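Local structure of arginine decarboxylase, A207R protein (Paramecium bursaria Chlorella virus 1, 2NVA) at residues 90-95 / 111-116; 130-135 / 149-154; 312-317 / 333-338. The protein decarboxylates arginine to agmatine using pyridoxal 5'-phosphate as cofactor, as a member of the class-II Orn/Lys/Arg decarboxylase family. One frame throughout, in Å; residues are numbered along the deposited sequence.

Contact 1: 90-95 / 111-116; sequences AHTMKT and TFDSSF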
loop_
_atom_site.group_PDB
_atom_site.type_symbol
_atom_site.label_atom_id
_atom_site.label_comp_id
_atom_site.label_asym_id
_atom_site.label_seq_id
_atom_site.Cartn_x
_atom_site.Cartn_y
_atom_site.Cartn_z
ATOM N N ALA A 90 -19.787 10.560 -3.421
ATOM C CA ALA A 90 -19.795 10.679 -1.954
ATOM C C ALA A 90 -18.392 10.915 -1.378
ATOM O O ALA A 90 -17.934 10.177 -0.501
ATOM C CB ALA A 90 -20.452 9.442 -1.317
ATOM N N HIS A 91 -17.718 11.950 -1.868
ATOM C CA HIS A 91 -16.402 12.321 -1.359
ATOM C C HIS A 91 -16.482 13.832 -1.173
ATOM O O HIS A 91 -16.781 14.559 -2.120
ATOM C CB HIS A 91 -15.298 11.773 -2.246
ATOM C CG HIS A 91 -13.919 11.973 -1.697
ATOM N ND1 HIS A 91 -13.572 13.070 -0.940
ATOM C CD2 HIS A 91 -12.801 11.215 -1.796
ATOM C CE1 HIS A 91 -12.300 12.980 -0.594
ATOM N NE2 HIS A 91 -11.810 11.864 -1.102
ATOM N N THR A 92 -16.210 14.304 0.028
ATOM C CA THR A 92 -16.418 15.734 0.311
ATOM C C THR A 92 -15.369 16.634 -0.320
ATOM O O THR A 92 -15.528 17.862 -0.318
ATOM C CB THR A 92 -16.492 16.038 1.837
ATOM O OG1 THR A 92 -15.233 15.718 2.444
ATOM C CG2 THR A 92 -17.616 15.220 2.504
ATOM N N MET A 93 -14.305 16.036 -0.864
ATOM C CA MET A 93 -13.222 16.811 -1.498
ATOM C C MET A 93 -12.962 16.289 -2.912
ATOM O O MET A 93 -12.318 15.254 -3.099
ATOM C CB MET A 93 -11.947 16.746 -0.649
ATOM C CG MET A 93 -12.087 17.432 0.696
ATOM S SD MET A 93 -12.108 19.227 0.490
ATOM C CE MET A 93 -12.346 19.777 2.185
ATOM N N LYS A 94 -13.477 17.020 -3.899
ATOM C CA LYS A 94 -13.500 16.566 -5.288
ATOM C C LYS A 94 -12.706 17.554 -6.132
ATOM O O LYS A 94 -12.870 18.766 -5.967
ATOM C CB LYS A 94 -14.953 16.525 -5.786
ATOM C CG LYS A 94 -15.868 15.541 -5.026
ATOM C CD LYS A 94 -17.368 15.849 -5.217
ATOM C CE LYS A 94 -17.826 17.094 -4.414
ATOM N NZ LYS A 94 -17.435 17.031 -2.953
ATOM N N THR A 95 -11.867 17.061 -7.041
ATOM C CA THR A 95 -11.104 17.975 -7.871
ATOM C C THR A 95 -12.054 18.715 -8.819
ATOM O O THR A 95 -13.108 18.198 -9.194
ATOM C CB THR A 95 -9.998 17.272 -8.698
ATOM O OG1 THR A 95 -10.597 16.521 -9.759
ATOM C CG2 THR A 95 -9.147 16.339 -7.820
ATOM N N THR A 111 -21.429 15.105 -1.917
ATOM C CA THR A 111 -21.313 15.524 -0.523
ATOM C C THR A 111 -20.336 16.698 -0.374
ATOM O O THR A 111 -19.531 16.968 -1.272
ATOM C CB THR A 111 -20.862 14.357 0.402
ATOM O OG1 THR A 111 -19.633 13.811 -0.086
ATOM C CG2 THR A 111 -21.928 13.242 0.437
ATOM N N PHE A 112 -20.447 17.409 0.751
ATOM C CA PHE A 112 -19.492 18.470 1.100
ATOM C C PHE A 112 -19.411 18.621 2.609
ATOM O O PHE A 112 -20.311 18.174 3.339
ATOM C CB PHE A 112 -19.881 19.818 0.466
ATOM C CG PHE A 112 -21.081 20.464 1.103
ATOM C CD1 PHE A 112 -20.937 21.555 1.960
ATOM C CD2 PHE A 112 -22.361 19.977 0.845
ATOM C CE1 PHE A 112 -22.045 22.161 2.557
ATOM C CE2 PHE A 112 -23.478 20.572 1.448
ATOM C CZ PHE A 112 -23.317 21.668 2.300
ATOM N N ASP A 113 -18.331 19.251 3.062
ATOM C CA ASP A 113 -18.165 19.592 4.473
ATOM C C ASP A 113 -17.376 20.893 4.679
ATOM O O ASP A 113 -16.931 21.176 5.791
ATOM C CB ASP A 113 -17.537 18.428 5.264
ATOM C CG ASP A 113 -16.115 18.052 4.775
ATOM O OD1 ASP A 113 -15.418 18.899 4.149
ATOM O OD2 ASP A 113 -15.709 16.894 5.034
ATOM N N SER A 114 -17.217 21.671 3.604
ATOM C CA SER A 114 -16.448 22.918 3.658
ATOM C C SER A 114 -17.019 24.006 2.753
ATOM O O SER A 114 -17.684 23.719 1.752
ATOM C CB SER A 114 -14.988 22.657 3.257
ATOM O OG SER A 114 -14.891 22.260 1.896
ATOM N N SER A 115 -16.742 25.257 3.110
ATOM C CA SER A 115 -17.189 26.397 2.296
ATOM C C SER A 115 -16.450 26.421 0.951
ATOM O O SER A 115 -17.043 26.745 -0.072
ATOM C CB SER A 115 -17.007 27.715 3.061
ATOM O OG SER A 115 -15.634 27.999 3.296
ATOM N N PHE A 116 -15.167 26.057 0.953
ATOM C CA PHE A 116 -14.381 26.041 -0.288
ATOM C C PHE A 116 -14.887 25.024 -1.301
ATOM O O PHE A 116 -14.778 25.236 -2.519
ATOM C CB PHE A 116 -12.902 25.821 0.003
ATOM C CG PHE A 116 -12.251 27.015 0.617
ATOM C CD1 PHE A 116 -11.885 28.107 -0.173
ATOM C CD2 PHE A 116 -12.050 27.076 1.991
ATOM C CE1 PHE A 116 -11.305 29.216 0.385
ATOM C CE2 PHE A 116 -11.454 28.196 2.569
ATOM C CZ PHE A 116 -11.090 29.277 1.760
HETATM O O HOH W 1 -18.784 11.732 1.845
#

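Contact 2: 130-135 / 149-154; sequences MILRIR and FGANED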
loop_
_atom_site.group_PDB
_atom_site.type_symbol
_atom_site.label_atom_id
_atom_site.label_comp_id
_atom_site.label_asym_id
_atom_site.label_seq_id
_atom_site.Cartn_x
_atom_site.Cartn_y
_atom_site.Cartn_z
ATOM N N MET A 130 -26.600 18.802 -3.305
ATOM C CA MET A 130 -25.575 18.622 -2.280
ATOM C C MET A 130 -26.074 17.984 -1.000
ATOM O O MET A 130 -27.181 18.264 -0.546
ATOM C CB MET A 130 -24.878 19.951 -1.968
ATOM C CG MET A 130 -24.181 20.590 -3.178
ATOM S SD MET A 130 -23.036 19.491 -4.068
ATOM C CE MET A 130 -21.738 19.294 -2.843
ATOM N N ILE A 131 -25.231 17.123 -0.428
ATOM C CA ILE A 131 -25.519 16.464 0.836
ATOM C C ILE A 131 -24.451 16.889 1.836
ATOM O O ILE A 131 -23.268 16.677 1.609
ATOM C CB ILE A 131 -25.556 14.909 0.691
ATOM C CG1 ILE A 131 -26.726 14.481 -0.200
ATOM C CG2 ILE A 131 -25.666 14.238 2.048
ATOM C CD1 ILE A 131 -26.691 12.996 -0.607
ATOM N N LEU A 132 -24.880 17.502 2.933
ATOM C CA LEU A 132 -23.922 17.935 3.937
ATOM C C LEU A 132 -23.498 16.741 4.786
ATOM O O LEU A 132 -24.329 16.116 5.435
ATOM C CB LEU A 132 -24.496 19.059 4.812
ATOM C CG LEU A 132 -23.657 19.459 6.037
ATOM C CD1 LEU A 132 -22.307 20.065 5.654
ATOM C CD2 LEU A 132 -24.442 20.401 6.953
ATOM N N ARG A 133 -22.203 16.449 4.780
ATOM C CA ARG A 133 -21.665 15.402 5.635
ATOM C C ARG A 133 -21.291 15.984 6.995
ATOM O O ARG A 133 -20.507 16.933 7.077
ATOM C CB ARG A 133 -20.446 14.729 5.001
ATOM C CG ARG A 133 -19.879 13.616 5.869
ATOM C CD ARG A 133 -18.837 12.809 5.124
ATOM N NE ARG A 133 -18.112 11.912 6.016
ATOM C CZ ARG A 133 -17.144 11.093 5.609
ATOM N NH1 ARG A 133 -16.784 11.077 4.331
ATOM N NH2 ARG A 133 -16.527 10.296 6.477
ATOM N N ILE A 134 -21.876 15.417 8.047
ATOM C CA ILE A 134 -21.565 15.824 9.414
ATOM C C ILE A 134 -20.694 14.782 10.101
ATOM O O ILE A 134 -20.797 13.584 9.809
ATOM C CB ILE A 134 -22.848 16.110 10.242
ATOM C CG1 ILE A 134 -23.699 14.840 10.404
ATOM C CG2 ILE A 134 -23.658 17.214 9.547
ATOM C CD1 ILE A 134 -24.876 14.989 11.410
ATOM N N ARG A 135 -19.842 15.240 11.016
ATOM C CA ARG A 135 -18.991 14.316 11.751
ATOM C C ARG A 135 -19.757 13.699 12.920
ATOM O O ARG A 135 -20.298 14.420 13.769
ATOM C CB ARG A 135 -17.750 15.026 12.282
ATOM C CG ARG A 135 -16.834 14.091 13.042
ATOM C CD ARG A 135 -15.677 14.826 13.654
ATOM N NE ARG A 135 -14.803 13.872 14.339
ATOM C CZ ARG A 135 -13.593 14.156 14.813
ATOM N NH1 ARG A 135 -13.077 15.375 14.663
ATOM N NH2 ARG A 135 -12.886 13.208 15.413
ATOM N N PHE A 149 -12.873 14.097 7.791
ATOM C CA PHE A 149 -14.113 14.378 7.065
ATOM C C PHE A 149 -15.276 14.718 7.981
ATOM O O PHE A 149 -15.364 14.187 9.090
ATOM C CB PHE A 149 -14.501 13.170 6.203
ATOM C CG PHE A 149 -13.520 12.873 5.098
ATOM C CD1 PHE A 149 -13.366 13.763 4.036
ATOM C CD2 PHE A 149 -12.748 11.721 5.128
ATOM C CE1 PHE A 149 -12.472 13.502 3.010
ATOM C CE2 PHE A 149 -11.855 11.454 4.105
ATOM C CZ PHE A 149 -11.719 12.345 3.043
ATOM N N GLY A 150 -16.179 15.567 7.494
ATOM C CA GLY A 150 -17.417 15.862 8.198
ATOM C C GLY A 150 -17.367 17.191 8.918
ATOM O O GLY A 150 -16.365 17.534 9.549
ATOM N N ALA A 151 -18.471 17.927 8.833
ATOM C CA ALA A 151 -18.591 19.225 9.492
ATOM C C ALA A 151 -18.858 19.049 10.986
ATOM O O ALA A 151 -19.603 18.154 11.400
ATOM C CB ALA A 151 -19.710 20.026 8.860
ATOM N N ASN A 152 -18.256 19.925 11.782
ATOM C CA ASN A 152 -18.496 19.958 13.213
ATOM C C ASN A 152 -19.846 20.598 13.495
ATOM O O ASN A 152 -20.347 21.377 12.670
ATOM C CB ASN A 152 -17.389 20.751 13.909
ATOM C CG ASN A 152 -16.043 20.098 13.762
ATOM O OD1 ASN A 152 -15.919 18.884 13.912
ATOM N ND2 ASN A 152 -15.020 20.900 13.487
ATOM N N GLU A 153 -20.431 20.284 14.654
ATOM C CA GLU A 153 -21.778 20.783 14.960
ATOM C C GLU A 153 -21.847 22.311 14.840
ATOM O O GLU A 153 -22.854 22.867 14.368
ATOM C CB GLU A 153 -22.267 20.328 16.339
ATOM C CG GLU A 153 -23.788 20.501 16.505
ATOM C CD GLU A 153 -24.257 20.431 17.945
ATOM O OE1 GLU A 153 -23.940 19.443 18.647
ATOM O OE2 GLU A 153 -24.946 21.374 18.391
ATOM N N ASP A 154 -20.771 22.988 15.235
ATOM C CA ASP A 154 -20.787 24.440 15.279
ATOM C C ASP A 154 -20.705 25.147 13.914
ATOM O O ASP A 154 -20.881 26.356 13.834
ATOM C CB ASP A 154 -19.724 24.966 16.242
ATOM C CG ASP A 154 -18.298 24.670 15.794
ATOM O OD1 ASP A 154 -17.394 24.838 16.633
ATOM O OD2 ASP A 154 -18.038 24.291 14.629
HETATM O O HOH W 2 -16.501 11.523 9.282
HETATM O O HOH W 3 -13.711 17.539 13.018
HETATM O O HOH W 4 -21.226 17.100 13.551
#

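Contact 3: 312-317 / 333-338; sequences EEYVPS and NVALPE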
loop_
_atom_site.group_PDB
_atom_site.type_symbol
_atom_site.label_atom_id
_atom_site.label_comp_id
_atom_site.label_asym_id
_atom_site.label_seq_id
_atom_site.Cartn_x
_atom_site.Cartn_y
_atom_site.Cartn_z
ATOM N N GLU A 312 -4.345 -34.662 13.748
ATOM C CA GLU A 312 -3.123 -33.999 13.241
ATOM C C GLU A 312 -2.582 -33.034 14.312
ATOM O O GLU A 312 -3.346 -32.312 14.956
ATOM C CB GLU A 312 -3.435 -33.259 11.922
ATOM C CG GLU A 312 -2.273 -32.443 11.287
ATOM C CD GLU A 312 -1.291 -33.311 10.498
ATOM O OE1 GLU A 312 -1.654 -34.452 10.097
ATOM O OE2 GLU A 312 -0.154 -32.840 10.279
ATOM N N GLU A 313 -1.268 -33.051 14.509
ATOM C CA GLU A 313 -0.635 -32.189 15.516
ATOM C C GLU A 313 -0.556 -30.760 14.957
ATOM O O GLU A 313 -0.093 -30.576 13.838
ATOM C CB GLU A 313 0.779 -32.712 15.808
ATOM C CG GLU A 313 1.614 -31.822 16.745
ATOM C CD GLU A 313 3.111 -32.076 16.642
ATOM O OE1 GLU A 313 3.560 -32.873 15.785
ATOM O OE2 GLU A 313 3.869 -31.480 17.438
ATOM N N TYR A 314 -1.009 -29.760 15.718
ATOM C CA TYR A 314 -0.832 -28.363 15.289
ATOM C C TYR A 314 0.490 -27.857 15.836
ATOM O O TYR A 314 0.883 -28.237 16.939
ATOM C CB TYR A 314 -1.973 -27.474 15.789
ATOM C CG TYR A 314 -3.245 -27.515 14.962
ATOM C CD1 TYR A 314 -3.702 -28.705 14.392
ATOM C CD2 TYR A 314 -3.998 -26.360 14.758
ATOM C CE1 TYR A 314 -4.897 -28.747 13.642
ATOM C CE2 TYR A 314 -5.182 -26.381 14.007
ATOM C CZ TYR A 314 -5.621 -27.572 13.448
ATOM O OH TYR A 314 -6.799 -27.566 12.718
ATOM N N VAL A 315 1.165 -27.009 15.067
ATOM C CA VAL A 315 2.474 -26.490 15.463
ATOM C C VAL A 315 2.449 -24.960 15.421
ATOM O O VAL A 315 1.632 -24.375 14.707
ATOM C CB VAL A 315 3.612 -27.067 14.584
ATOM C CG1 VAL A 315 3.750 -28.588 14.804
ATOM C CG2 VAL A 315 3.396 -26.735 13.093
ATOM N N PRO A 316 3.329 -24.304 16.205
ATOM C CA PRO A 316 3.276 -22.838 16.182
ATOM C C PRO A 316 3.876 -22.295 14.880
ATOM O O PRO A 316 5.010 -22.627 14.540
ATOM C CB PRO A 316 4.088 -22.417 17.408
ATOM C CG PRO A 316 4.880 -23.639 17.818
ATOM C CD PRO A 316 4.349 -24.839 17.128
ATOM N N SER A 317 3.092 -21.490 14.170
ATOM C CA SER A 317 3.416 -21.078 12.801
ATOM C C SER A 317 3.489 -19.564 12.679
ATOM O O SER A 317 2.791 -18.840 13.398
ATOM C CB SER A 317 2.351 -21.624 11.835
ATOM O OG SER A 317 2.220 -23.036 11.999
ATOM N N ASN A 333 1.590 -15.224 14.653
ATOM C CA ASN A 333 1.493 -16.460 15.426
ATOM C C ASN A 333 0.175 -17.138 15.221
ATOM O O ASN A 333 -0.862 -16.587 15.591
ATOM C CB ASN A 333 1.584 -16.156 16.927
ATOM C CG ASN A 333 2.960 -15.760 17.353
ATOM O OD1 ASN A 333 3.861 -16.610 17.438
ATOM N ND2 ASN A 333 3.138 -14.477 17.649
ATOM N N VAL A 334 0.198 -18.350 14.676
ATOM C CA VAL A 334 -1.035 -19.121 14.539
ATOM C C VAL A 334 -0.719 -20.620 14.617
ATOM O O VAL A 334 0.272 -21.080 14.058
ATOM C CB VAL A 334 -1.798 -18.749 13.220
ATOM C CG1 VAL A 334 -0.911 -18.988 11.981
ATOM C CG2 VAL A 334 -3.153 -19.505 13.116
ATOM N N ALA A 335 -1.561 -21.370 15.323
ATOM C CA ALA A 335 -1.386 -22.819 15.406
ATOM C C ALA A 335 -2.007 -23.467 14.162
ATOM O O ALA A 335 -3.176 -23.215 13.835
ATOM C CB ALA A 335 -2.044 -23.347 16.669
ATOM N N LEU A 336 -1.221 -24.293 13.467
ATOM C CA LEU A 336 -1.679 -24.942 12.234
ATOM C C LEU A 336 -1.036 -26.323 12.119
ATOM O O LEU A 336 0.024 -26.536 12.693
ATOM C CB LEU A 336 -1.284 -24.094 11.007
ATOM C CG LEU A 336 -1.982 -22.752 10.728
ATOM C CD1 LEU A 336 -1.303 -22.038 9.549
ATOM C CD2 LEU A 336 -3.473 -22.942 10.462
ATOM N N PRO A 337 -1.655 -27.246 11.352
ATOM C CA PRO A 337 -0.947 -28.444 10.954
ATOM C C PRO A 337 0.338 -28.017 10.229
ATOM O O PRO A 337 0.362 -26.944 9.611
ATOM C CB PRO A 337 -1.917 -29.112 9.968
ATOM C CG PRO A 337 -3.273 -28.626 10.383
ATOM C CD PRO A 337 -3.028 -27.199 10.797
ATOM N N GLU A 338 1.382 -28.825 10.311
ATOM C CA GLU A 338 2.602 -28.524 9.579
ATOM C C GLU A 338 2.314 -28.363 8.080
ATOM O O GLU A 338 1.590 -29.172 7.487
ATOM C CB GLU A 338 3.674 -29.600 9.788
ATOM C CG GLU A 338 4.999 -29.204 9.151
ATOM C CD GLU A 338 6.131 -30.163 9.454
ATOM O OE1 GLU A 338 5.937 -31.130 10.240
ATOM O OE2 GLU A 338 7.232 -29.942 8.907
HETATM O O HOH W 5 0.210 -31.497 7.946
HETATM O O HOH W 6 1.536 -31.386 11.843
HETATM O O HOH W 7 3.296 -19.158 16.615
HETATM O O HOH W 8 2.188 -25.197 10.310
#

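Contact 1: 90-95 / 111-116
The ammonium group of K94 bridges the two segments: NZ donates to the carbonyl O of T111 at 2.7 Å, approaching almost in line with the C=O bond. From the same nitrogen a second bond of 2.7 Å runs back to O of H91 in its own loop, and E117 completes the grip as a salt-bridge partner. Reaching all three takes a curled chain, its last two torsions folded near -74° and -52°.

The second cross-bond joins T92 to D113, with OG1 giving its proton to OD2 at 2.9 Å from well above the carboxylate plane. OD2 also accepts from the backbone N of G150, while OD1 forms a salt bridge with R272 of the second subunit, so both carboxylate oxygens are engaged. The loop itself is braced by H91, whose ND1 accepts from M93 N at 3.1 Å and whose NE2 bonds to C322 O of the second subunit. A water links T111 OG1 with A90 O, weakly on the A90 side.

Packing is sparser. T92 CG2 rests 3.6 Å from T111 OG1, and the bent M93 chain brings CE to 3.6 Å from OG of S114, the N-cap residue of helix 115-124.

The loop after strand 87-89 thus lies against the C-terminal end of strand 109-112; as in other TIM barrels, the two strands are consecutive round the barrel, and their C-terminal ends face the active site. A90, in the same loop, lines the pocket of the bound agmatine-cofactor adduct.

Contact 2: 130-135 / 149-154
A151 pairs through both of its backbone polar groups: its N donates to R133 O at 2.9 Å, and its O receives R135 N at 2.9 Å, both N-H bonds nearly straight. I134 and A151 thereby form a single bridge between backbones running about 86° apart. A water donates to A151 O as well, and also to R135 O, giving the A151 carbonyl a second partner. O of G150 accepts from R274 of the second subunit, while its CA lies 3.5 Å from R133 O in a CA-H...O contact.

R133 extends straight from the strand, CG anti to the backbone N (chi1 -179°), which carries its guanidinium to CB of F149, 3.4 Å from CZ of R133 and over the centre of one face. NH2 reaches F149 O through a water that accepts from it at 3.1 Å. R135 is tied by a salt bridge to D137, and a water links its NH1 to N152 OD1.

The N and O of A151 are thus paired, as are R133 O, R135 N and G150 O, and the R133 guanidinium, packed on CB of F149 and bonded to a water, is positioned next to the bound agmatine-cofactor adduct that R133 touches.

Contact 3: 312-317 / 333-338
Y314 and P337 meet because the tyrosine's CG stands beside its backbone N (chi1 -81°), laying the ring alongside the neighbouring strand with one face on the proline. P337 CD sits 3.7 Å from the centroid of the Y314 ring, almost on the ring normal, a CH-pi contact, and CG of P337 touches CE1 of Y314. The ring's CD2 flank lies 3.4 Å from A335 O. E312 reaches the same proline from another side: CG is anti to the backbone N, and a bend at chi2 (80°) swings the carboxylate toward E338, with CG of E312 3.6 Å from P337 CB.

That carboxylate is engaged through waters. One is shared by E312 OE2 and E338 O; another donates to OE2 and to E313 O and accepts from E338 N. The E338 carboxylate forms a salt bridge with K271, and the backbone O of E338 accepts from R306.

From this end the contact continues into an antiparallel beta hairpin, made by strands 314-320 and 331-337, whose segment axes lie 140° apart. V315 and L336 form a hydrogen-bonded pair, V315 N to L336 O at 2.7 Å and L336 N to V315 O at 3.1 Å. S317 and V334 repeat the pattern with two bonds, the one from S317 N to V334 O noticeably bent. P316 and A335 sit in the non-hydrogen-bonded pair between them, on the exposed face.

V315, S317, V334 and L336 occupy the other face, where V315 and S317 also meet Y278 and Y280 of the adjoining parallel strand 277-282. V315 CG2 lies 3.4 Å from L336 O, and S317 CB 4.2 Å from V334 CG1. A water spans S317 OG and P337 O, donating to the latter at 2.6 Å.

In the fold
Contacts 1 and 2 adjoin on the pyridoxal-binding barrel, centres 10 Å apart, where strands 109-112 and 129-133 lie side by side. F112 O lies 2.9 Å from R133 N, probably hydrogen-bonded, and T92 packs against F149. Both reach the active site: the side chains of A90 and R133 each come within about 4 Å of the bound adduct. Contact 3 belongs to the other, mixed sheet, its nearest atoms about 34 Å from contact 1 and 32 Å from contact 2 within the chain. Dimerisation links them differently: the loop joining the two hairpin strands of the second subunit reaches contacts 1 and 2, with C324 packing on H91 and T323 on F149.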